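Local coordinates for putative 3-hydroxybutyryl-CoA dehydratase (Rhodopseudomonas palustris, PDB 3HIN), which probably acts as a lyase of the enoyl-CoA hydratase/isomerase family, presumably working on acyl-CoA thioesters as its relatives do, at residues 34-37 and 38-41; 91-94 and 95-98; 206-209 and 210-213; 215-218 and 219-223. One frame throughout, in Å; residues are numbered along the deposited sequence.

Overall arrangement
Four local contacts illustrate how short-range geometry fixes a chain in the crotonase-like fold, and they fall into two neighbouring pairs. Interaction 1 (34-41) is a turn ahead of helix 42-51, and interaction 2 (91-98) is a run of helix 85-103; they meet where Leu-40 CB packs 3.5 Å from Trp-95 CH2. Interactions 3 and 4 (206-213 and 215-223) follow each other closely in sequence, centres about 12 Å apart, with Asn-211 CB lying 3.8 Å from Asn-216 OD1. The pairs stand well apart: interactions 1 and 3 lie on opposite sides of the chain's centre, centre to centre about 31 Å, while interactions 2 and 4 approach to about 12 Å between nearest atoms.

Interaction 1. Residues 34-37 and 38-41; sequences PKKR and NALN
Pro-34 meets Asn-38 at the start of a chain reversal built on a type I' beta turn, Lys-36 to Ala-39, in the loop between strand 26-31 and helix 42-51. The proline N has no hydrogen to give, so its 3.4 Å approach to Asn-38 OD1 is mere packing; that oxygen is hydrogen-bonded instead to the backbone N of Arg-33. Pro-34 also begins a short 3-10 segment, its O accepting from Arg-37 N at 3.0 Å. Lys-36 supplies the carbonyl that closes the turn: Ala-39 N donates to Lys-36 O over 2.8 Å. The CB atoms of Lys-36 and Ala-39 rest 4.1 Å apart, while the bent lysine chain leads its NZ off to Ser-78. Arg-37 takes the first corner and Asn-38 the second, both with positive phi (52° and 62°), the left-handed conformation that defines this turn and that asparagine adopts more readily than most residues. With its CG anti to the carbonyl carbon (chi1 -68°), Asn-38 swings its amide back beside its own N, where ND2 is held by the carbonyls of Ile-67 and Phe-71. The backbone of Arg-37 is hydrogen-bonded to that of Ala-73, and its side chain lies against His-70 and Ala-73.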
loop_
_atom_site.group_PDB
_atom_site.type_symbol
_atom_site.label_atom_id
_atom_site.label_comp_id
_atom_site.label_asym_id
_atom_site.label_seq_id
_atom_site.Cartn_x
_atom_site.Cartn_y
_atom_site.Cartn_z
ATOM N N PRO A 34 -31.036 18.857 4.027
ATOM C CA PRO A 34 -31.242 18.954 5.478
ATOM C C PRO A 34 -32.235 17.922 6.102
ATOM O O PRO A 34 -32.075 17.547 7.272
ATOM C CB PRO A 34 -31.688 20.424 5.678
ATOM C CG PRO A 34 -32.194 20.871 4.284
ATOM C CD PRO A 34 -31.302 20.139 3.322
ATOM N N LYS A 35 -33.208 17.441 5.327
ATOM C CA LYS A 35 -34.186 16.488 5.842
ATOM C C LYS A 35 -33.521 15.171 6.190
ATOM O O LYS A 35 -34.023 14.395 7.000
ATOM C CB LYS A 35 -35.326 16.268 4.843
ATOM C CG LYS A 35 -36.108 17.553 4.550
ATOM C CD LYS A 35 -37.562 17.278 4.053
ATOM C CE LYS A 35 -38.354 18.612 4.046
ATOM N NZ LYS A 35 -39.761 18.465 4.556
ATOM N N LYS A 36 -32.401 14.904 5.538
ATOM C CA LYS A 36 -31.571 13.781 5.932
ATOM C C LYS A 36 -30.171 14.188 6.371
ATOM O O LYS A 36 -29.196 13.486 6.096
ATOM C CB LYS A 36 -31.537 12.754 4.819
ATOM C CG LYS A 36 -31.583 13.352 3.457
ATOM C CD LYS A 36 -32.706 12.770 2.623
ATOM C CE LYS A 36 -32.996 11.314 2.955
ATOM N NZ LYS A 36 -33.492 10.598 1.764
ATOM N N ARG A 37 -30.079 15.319 7.078
ATOM C CA ARG A 37 -28.829 15.709 7.742
ATOM C C ARG A 37 -27.708 15.660 6.734
ATOM O O ARG A 37 -26.609 15.209 7.043
ATOM C CB ARG A 37 -28.530 14.797 8.973
ATOM C CG ARG A 37 -29.771 14.654 9.984
ATOM C CD ARG A 37 -29.358 13.935 11.313
ATOM N NE ARG A 37 -29.085 12.508 11.084
ATOM C CZ ARG A 37 -28.267 11.727 11.806
ATOM N NH1 ARG A 37 -27.572 12.212 12.842
ATOM N NH2 ARG A 37 -28.128 10.441 11.471
ATOM N N ASN A 38 -28.003 16.080 5.500
ATOM C CA ASN A 38 -26.958 16.264 4.515
ATOM C C ASN A 38 -26.244 14.959 4.219
ATOM O O ASN A 38 -25.035 14.916 3.906
ATOM C CB ASN A 38 -25.979 17.362 4.993
ATOM C CG ASN A 38 -26.619 18.759 5.015
ATOM O OD1 ASN A 38 -27.625 19.008 4.314
ATOM N ND2 ASN A 38 -26.085 19.667 5.877
ATOM N N ALA A 39 -26.991 13.868 4.361
ATOM C CA ALA A 39 -26.554 12.596 3.896
ATOM C C ALA A 39 -26.022 12.693 2.456
ATOM O O ALA A 39 -26.698 13.196 1.548
ATOM C CB ALA A 39 -27.724 11.582 3.978
ATOM N N LEU A 40 -24.806 12.199 2.256
ATOM C CA LEU A 40 -24.150 12.199 0.941
ATOM C C LEU A 40 -24.756 11.140 0.042
ATOM O O LEU A 40 -25.103 10.087 0.529
ATOM C CB LEU A 40 -22.648 11.920 1.103
ATOM C CG LEU A 40 -21.951 12.742 2.181
ATOM C CD1 LEU A 40 -20.442 12.340 2.255
ATOM C CD2 LEU A 40 -22.205 14.317 1.999
ATOM N N ASN A 41 -24.924 11.443 -1.254
ATOM C CA ASN A 41 -25.374 10.460 -2.254
ATOM C C ASN A 41 -24.671 10.750 -3.556
ATOM O O ASN A 41 -23.956 11.764 -3.658
ATOM C CB ASN A 41 -26.916 10.472 -2.432
ATOM C CG ASN A 41 -27.435 11.787 -3.034
ATOM O OD1 ASN A 41 -26.678 12.719 -3.359
ATOM N ND2 ASN A 41 -28.733 11.851 -3.216
#

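Interaction 2. Residues 91-94 and 95-98; sequences HSQT and WHRV
Trp-95 N to His-91 O, His-96 N to Ser-92 O and Arg-97 N to Gln-93 O, the last at 2.9 Å, are successive i to i+4 bonds of an alpha-helix, and they set each side chain beside the one a turn earlier. His-91 and Trp-95 point the same way: CE1 of the imidazole sits 3.7 Å above one face of the indole, displaced toward its rim, with the ring planes inclined at 53°. Their nitrogens, His-91 NE2 and Trp-95 NE1, share one acceptor, Asp-42 OD1, while CG2 of Thr-94 lies at the indole edge. On another side of the helix a water joins three residues: it bonds to His-96 ND1 at 2.9 Å in the plane of that ring, accepts from Arg-97 NH1, and accepts weakly from Gln-93 NE2. A leucine in place of His-96 would probably cost this water its bond to ND1, leaving Arg-97 NH1 and the weak donor Gln-93 NE2 to hold it. The Arg-97 guanidinium also bonds weakly through NH2 to Gln-93 OE1, but its stronger partner is Asp-100. Facing the interior, Trp-95 and Val-98 pack this part of helix 85-103 on helix 42-51, both touching Met-45, with Leu-48 also against Val-98.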
loop_
_atom_site.group_PDB
_atom_site.type_symbol
_atom_site.label_atom_id
_atom_site.label_comp_id
_atom_site.label_asym_id
_atom_site.label_seq_id
_atom_site.Cartn_x
_atom_site.Cartn_y
_atom_site.Cartn_z
ATOM N N HIS A 91 -17.322 2.069 -7.278
ATOM C CA HIS A 91 -18.045 3.110 -6.550
ATOM C C HIS A 91 -17.157 3.808 -5.521
ATOM O O HIS A 91 -17.179 5.031 -5.411
ATOM C CB HIS A 91 -19.300 2.533 -5.897
ATOM C CG HIS A 91 -20.128 3.548 -5.189
ATOM N ND1 HIS A 91 -20.203 3.621 -3.810
ATOM C CD2 HIS A 91 -20.872 4.581 -5.663
ATOM C CE1 HIS A 91 -20.950 4.658 -3.466
ATOM N NE2 HIS A 91 -21.378 5.249 -4.573
ATOM N N SER A 92 -16.390 3.063 -4.743
ATOM C CA SER A 92 -15.410 3.710 -3.864
ATOM C C SER A 92 -14.502 4.661 -4.655
ATOM O O SER A 92 -14.286 5.799 -4.230
ATOM C CB SER A 92 -14.540 2.637 -3.134
ATOM O OG SER A 92 -13.576 3.291 -2.284
ATOM N N GLN A 93 -13.930 4.183 -5.772
ATOM C CA GLN A 93 -13.011 4.987 -6.572
ATOM C C GLN A 93 -13.631 6.324 -7.047
ATOM O O GLN A 93 -13.013 7.404 -6.977
ATOM C CB GLN A 93 -12.534 4.110 -7.733
ATOM C CG GLN A 93 -11.554 3.052 -7.175
ATOM C CD GLN A 93 -10.173 3.650 -6.748
ATOM O OE1 GLN A 93 -9.384 4.058 -7.607
ATOM N NE2 GLN A 93 -9.895 3.695 -5.434
ATOM N N THR A 94 -14.853 6.217 -7.539
ATOM C CA THR A 94 -15.686 7.363 -7.817
ATOM C C THR A 94 -15.679 8.408 -6.687
ATOM O O THR A 94 -15.430 9.579 -6.929
ATOM C CB THR A 94 -17.089 6.850 -8.103
ATOM O OG1 THR A 94 -17.143 6.567 -9.492
ATOM C CG2 THR A 94 -18.071 7.770 -7.746
ATOM N N TRP A 95 -15.920 7.983 -5.457
ATOM C CA TRP A 95 -15.929 8.944 -4.374
ATOM C C TRP A 95 -14.525 9.474 -4.153
ATOM O O TRP A 95 -14.369 10.638 -3.855
ATOM C CB TRP A 95 -16.534 8.352 -3.092
ATOM C CG TRP A 95 -18.069 8.384 -3.165
ATOM C CD1 TRP A 95 -18.836 8.173 -4.272
ATOM C CD2 TRP A 95 -18.978 8.684 -2.102
ATOM N NE1 TRP A 95 -20.183 8.295 -3.958
ATOM C CE2 TRP A 95 -20.288 8.602 -2.628
ATOM C CE3 TRP A 95 -18.806 9.014 -0.756
ATOM C CZ2 TRP A 95 -21.439 8.852 -1.856
ATOM C CZ3 TRP A 95 -19.949 9.234 0.030
ATOM C CH2 TRP A 95 -21.249 9.167 -0.532
ATOM N N HIS A 96 -13.497 8.634 -4.324
ATOM C CA HIS A 96 -12.171 9.147 -4.152
ATOM C C HIS A 96 -11.889 10.270 -5.158
ATOM O O HIS A 96 -11.188 11.261 -4.832
ATOM C CB HIS A 96 -11.139 8.041 -4.302
ATOM C CG HIS A 96 -11.120 7.094 -3.142
ATOM N ND1 HIS A 96 -10.093 6.218 -2.941
ATOM C CD2 HIS A 96 -12.039 6.831 -2.175
ATOM C CE1 HIS A 96 -10.337 5.479 -1.871
ATOM N NE2 HIS A 96 -11.519 5.830 -1.381
ATOM N N ARG A 97 -12.438 10.156 -6.360
ATOM C CA ARG A 97 -12.105 11.171 -7.337
ATOM C C ARG A 97 -12.738 12.511 -6.967
ATOM O O ARG A 97 -12.148 13.590 -7.251
ATOM C CB ARG A 97 -12.503 10.774 -8.771
ATOM C CG ARG A 97 -11.856 9.506 -9.258
ATOM C CD ARG A 97 -10.301 9.635 -9.542
ATOM N NE ARG A 97 -9.468 9.652 -8.314
ATOM C CZ ARG A 97 -9.127 8.566 -7.615
ATOM N NH1 ARG A 97 -8.382 8.702 -6.518
ATOM N NH2 ARG A 97 -9.562 7.350 -7.974
ATOM N N VAL A 98 -13.897 12.460 -6.313
ATOM C CA VAL A 98 -14.515 13.681 -5.825
ATOM C C VAL A 98 -13.608 14.313 -4.736
ATOM O O VAL A 98 -13.298 15.460 -4.787
ATOM C CB VAL A 98 -15.895 13.442 -5.185
ATOM C CG1 VAL A 98 -16.393 14.767 -4.574
ATOM C CG2 VAL A 98 -16.938 12.819 -6.190
HETATM O O HOH W 1 -8.123 6.194 -5.097
#

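Interaction 3. Residues 206-209 and 210-213; sequences NRVA and QNAP
Gln-210 follows Arg-207 by three residues, and its N donates to Arg-207 O across 3.0 Å. Its extended side chain runs back along the preceding turn: CG lies 3.2 Å from the same Arg-207 O, and OE1 comes to 3.7 Å from Arg-207 CD. The amide and guanidinium planes are only 14° apart, although the two side chains cross at about a right angle. Asn-211 repeats the i to i+3 backbone pattern, its N bonding to Val-208 O at 2.9 Å, which closes a type I beta turn from Val-208. Here CG stands anti to the carbonyl carbon (chi1 -62°), and this brings OD1 to Arg-207 NH1, 3.1 Å away. The oxygen lies in the guanidinium plane and the bond is fairly straight, while the two flat groups stand steeply to each other. With Asn-211 cut back to alanine, Arg-207 NH1 would probably lose this acceptor and the guanidinium would be freer to swing. Ala-212 then occupies the N-cap position of helix 213-228. The whole is a tight helix-to-helix connection, a type I turn leading out of the helix; it carries the chain from helix 197-208 into the C-terminal helices, consistent with the crotonase fold.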
loop_
_atom_site.group_PDB
_atom_site.type_symbol
_atom_site.label_atom_id
_atom_site.label_comp_id
_atom_site.label_asym_id
_atom_site.label_seq_id
_atom_site.Cartn_x
_atom_site.Cartn_y
_atom_site.Cartn_z
ATOM N N ASN A 206 -11.295 34.496 3.781
ATOM C CA ASN A 206 -10.796 35.851 3.428
ATOM C C ASN A 206 -9.300 36.042 3.713
ATOM O O ASN A 206 -8.597 36.765 2.948
ATOM C CB ASN A 206 -11.611 37.000 4.105
ATOM C CG ASN A 206 -13.028 37.082 3.580
ATOM O OD1 ASN A 206 -13.996 37.112 4.360
ATOM N ND2 ASN A 206 -13.165 37.080 2.234
ATOM N N ARG A 207 -8.812 35.391 4.781
ATOM C CA ARG A 207 -7.383 35.505 5.155
ATOM C C ARG A 207 -6.454 34.744 4.188
ATOM O O ARG A 207 -5.520 35.343 3.648
ATOM C CB ARG A 207 -7.146 35.167 6.659
ATOM C CG ARG A 207 -5.679 34.934 7.060
ATOM C CD ARG A 207 -4.892 36.285 6.995
ATOM N NE ARG A 207 -3.482 36.059 7.270
ATOM C CZ ARG A 207 -2.601 35.513 6.425
ATOM N NH1 ARG A 207 -2.978 35.147 5.222
ATOM N NH2 ARG A 207 -1.319 35.352 6.775
ATOM N N VAL A 208 -6.742 33.461 3.914
ATOM C CA VAL A 208 -5.947 32.683 2.949
ATOM C C VAL A 208 -6.017 33.350 1.583
ATOM O O VAL A 208 -5.077 33.275 0.781
ATOM C CB VAL A 208 -6.342 31.159 2.870
ATOM C CG1 VAL A 208 -6.168 30.483 4.200
ATOM C CG2 VAL A 208 -7.820 30.994 2.371
ATOM N N ALA A 209 -7.110 34.064 1.346
ATOM C CA ALA A 209 -7.310 34.754 0.047
ATOM C C ALA A 209 -6.215 35.763 -0.261
ATOM O O ALA A 209 -6.007 36.113 -1.424
ATOM C CB ALA A 209 -8.647 35.454 0.034
ATOM N N GLN A 210 -5.527 36.226 0.782
ATOM C CA GLN A 210 -4.495 37.227 0.634
ATOM C C GLN A 210 -3.167 36.573 0.232
ATOM O O GLN A 210 -2.233 37.268 -0.191
ATOM C CB GLN A 210 -4.276 37.899 1.969
ATOM C CG GLN A 210 -5.550 38.372 2.707
ATOM C CD GLN A 210 -5.224 39.056 4.041
ATOM O OE1 GLN A 210 -4.119 38.917 4.576
ATOM N NE2 GLN A 210 -6.170 39.832 4.558
ATOM N N ASN A 211 -3.048 35.252 0.373
ATOM C CA ASN A 211 -1.757 34.560 0.075
ATOM C C ASN A 211 -1.380 34.589 -1.429
ATOM O O ASN A 211 -2.258 34.625 -2.289
ATOM C CB ASN A 211 -1.738 33.098 0.611
ATOM C CG ASN A 211 -1.891 33.045 2.144
ATOM O OD1 ASN A 211 -1.458 33.953 2.850
ATOM N ND2 ASN A 211 -2.460 31.984 2.655
ATOM N N ALA A 212 -0.078 34.607 -1.718
ATOM C CA ALA A 212 0.435 34.410 -3.097
ATOM C C ALA A 212 0.129 32.975 -3.548
ATOM O O ALA A 212 0.112 32.049 -2.736
ATOM C CB ALA A 212 1.971 34.680 -3.151
ATOM N N PRO A 213 -0.127 32.779 -4.841
ATOM C CA PRO A 213 -0.557 31.470 -5.362
ATOM C C PRO A 213 0.465 30.369 -5.085
ATOM O O PRO A 213 0.080 29.207 -4.821
ATOM C CB PRO A 213 -0.666 31.728 -6.881
ATOM C CG PRO A 213 -1.008 33.157 -6.958
ATOM C CD PRO A 213 -0.138 33.804 -5.895
#

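Interaction 4. Residues 215-218 and 219-223; sequences TNFA and VLQAL
Over one face of the Phe-217 ring lies the aliphatic part of Gln-221, its CG 4.1 Å from the ring centroid and 27° off the normal, a CH-pi contact. The nearest ring atoms to that methylene are CD1 and CE1, so the glutamine covers one flank of the face, and its amide is inclined at 37° to the ring. With chi1 at -173°, CG stands opposite the backbone N of Phe-217 and the ring is directed toward Gln-221, while the glutamine chain bends at chi2 to run past it. Met-241 of helix 231-247 also touches the phenylalanine. The backbone beneath is where helix 213-228 widens into a pi-type turn, at 219-222. Phe-217 O accepts from Gln-221 N at 2.9 Å in the ordinary i to i+4 manner. It also accepts, weakly, from Ala-222 N at 3.4 Å. One residue further on, Ala-218 O takes a short bond of 2.6 Å from Leu-223 N, five residues ahead. The carbonyl of Phe-217 is thus shared at the point where the helix gains its extra residue. Before the widening the spacing is regular, with Val-219 N on Thr-215 O and Leu-220 N on Asn-216 O. The side chains follow it: CG2 of Thr-215 lies alongside CG2 of Val-219, 4.1 Å off, and CD1 of Leu-220 rests against CB of Asn-216 at 3.7 Å.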
loop_
_atom_site.group_PDB
_atom_site.type_symbol
_atom_site.label_atom_id
_atom_site.label_comp_id
_atom_site.label_asym_id
_atom_site.label_seq_id
_atom_site.Cartn_x
_atom_site.Cartn_y
_atom_site.Cartn_z
ATOM N N THR A 215 2.340 30.245 -2.548
ATOM C CA THR A 215 2.283 29.842 -1.170
ATOM C C THR A 215 1.232 28.747 -1.061
ATOM O O THR A 215 1.522 27.707 -0.524
ATOM C CB THR A 215 1.994 31.013 -0.213
ATOM O OG1 THR A 215 3.197 31.758 -0.065
ATOM C CG2 THR A 215 1.598 30.485 1.193
ATOM N N ASN A 216 0.029 28.964 -1.619
ATOM C CA ASN A 216 -0.934 27.880 -1.670
ATOM C C ASN A 216 -0.348 26.656 -2.322
ATOM O O ASN A 216 -0.545 25.560 -1.822
ATOM C CB ASN A 216 -2.271 28.198 -2.351
ATOM C CG ASN A 216 -3.018 29.285 -1.648
ATOM O OD1 ASN A 216 -2.815 29.553 -0.434
ATOM N ND2 ASN A 216 -3.827 29.993 -2.423
ATOM N N PHE A 217 0.351 26.817 -3.437
ATOM C CA PHE A 217 0.909 25.610 -4.029
ATOM C C PHE A 217 1.828 24.816 -3.032
ATOM O O PHE A 217 1.690 23.587 -2.870
ATOM C CB PHE A 217 1.686 25.957 -5.293
ATOM C CG PHE A 217 2.130 24.757 -6.034
ATOM C CD1 PHE A 217 1.243 24.067 -6.812
ATOM C CD2 PHE A 217 3.422 24.274 -5.887
ATOM C CE1 PHE A 217 1.664 22.919 -7.494
ATOM C CE2 PHE A 217 3.852 23.112 -6.559
ATOM C CZ PHE A 217 2.966 22.446 -7.350
ATOM N N ALA A 218 2.789 25.507 -2.436
ATOM C CA ALA A 218 3.837 24.878 -1.601
ATOM C C ALA A 218 3.187 24.231 -0.380
ATOM O O ALA A 218 3.528 23.103 -0.010
ATOM C CB ALA A 218 4.864 25.923 -1.157
ATOM N N VAL A 219 2.225 24.934 0.216
ATOM C CA VAL A 219 1.611 24.452 1.413
ATOM C C VAL A 219 0.641 23.340 1.117
ATOM O O VAL A 219 0.690 22.297 1.769
ATOM C CB VAL A 219 0.872 25.577 2.162
ATOM C CG1 VAL A 219 0.126 25.017 3.362
ATOM C CG2 VAL A 219 1.849 26.661 2.591
ATOM N N LEU A 220 -0.219 23.514 0.127
ATOM C CA LEU A 220 -1.281 22.508 -0.089
ATOM C C LEU A 220 -0.744 21.249 -0.709
ATOM O O LEU A 220 -1.183 20.153 -0.399
ATOM C CB LEU A 220 -2.374 23.083 -0.999
ATOM C CG LEU A 220 -3.083 24.395 -0.573
ATOM C CD1 LEU A 220 -3.960 24.988 -1.726
ATOM C CD2 LEU A 220 -3.892 24.194 0.625
ATOM N N GLN A 221 0.216 21.395 -1.623
ATOM C CA GLN A 221 0.648 20.231 -2.391
ATOM C C GLN A 221 2.000 19.739 -1.970
ATOM O O GLN A 221 2.173 18.523 -1.768
ATOM C CB GLN A 221 0.777 20.559 -3.894
ATOM C CG GLN A 221 -0.263 21.481 -4.499
ATOM C CD GLN A 221 -1.585 20.819 -4.741
ATOM O OE1 GLN A 221 -1.684 19.588 -4.705
ATOM N NE2 GLN A 221 -2.636 21.645 -4.979
ATOM N N ALA A 222 2.972 20.660 -1.863
ATOM C CA ALA A 222 4.337 20.205 -1.642
ATOM C C ALA A 222 4.533 19.805 -0.216
ATOM O O ALA A 222 5.113 18.714 0.031
ATOM C CB ALA A 222 5.340 21.256 -2.004
ATOM N N LEU A 223 4.062 20.660 0.735
ATOM C CA LEU A 223 4.295 20.331 2.108
ATOM C C LEU A 223 3.918 18.855 2.508
ATOM O O LEU A 223 4.761 18.201 3.091
ATOM C CB LEU A 223 3.664 21.367 3.071
ATOM C CG LEU A 223 3.641 21.010 4.561
ATOM C CD1 LEU A 223 5.095 20.835 5.172
ATOM C CD2 LEU A 223 2.872 22.128 5.376
#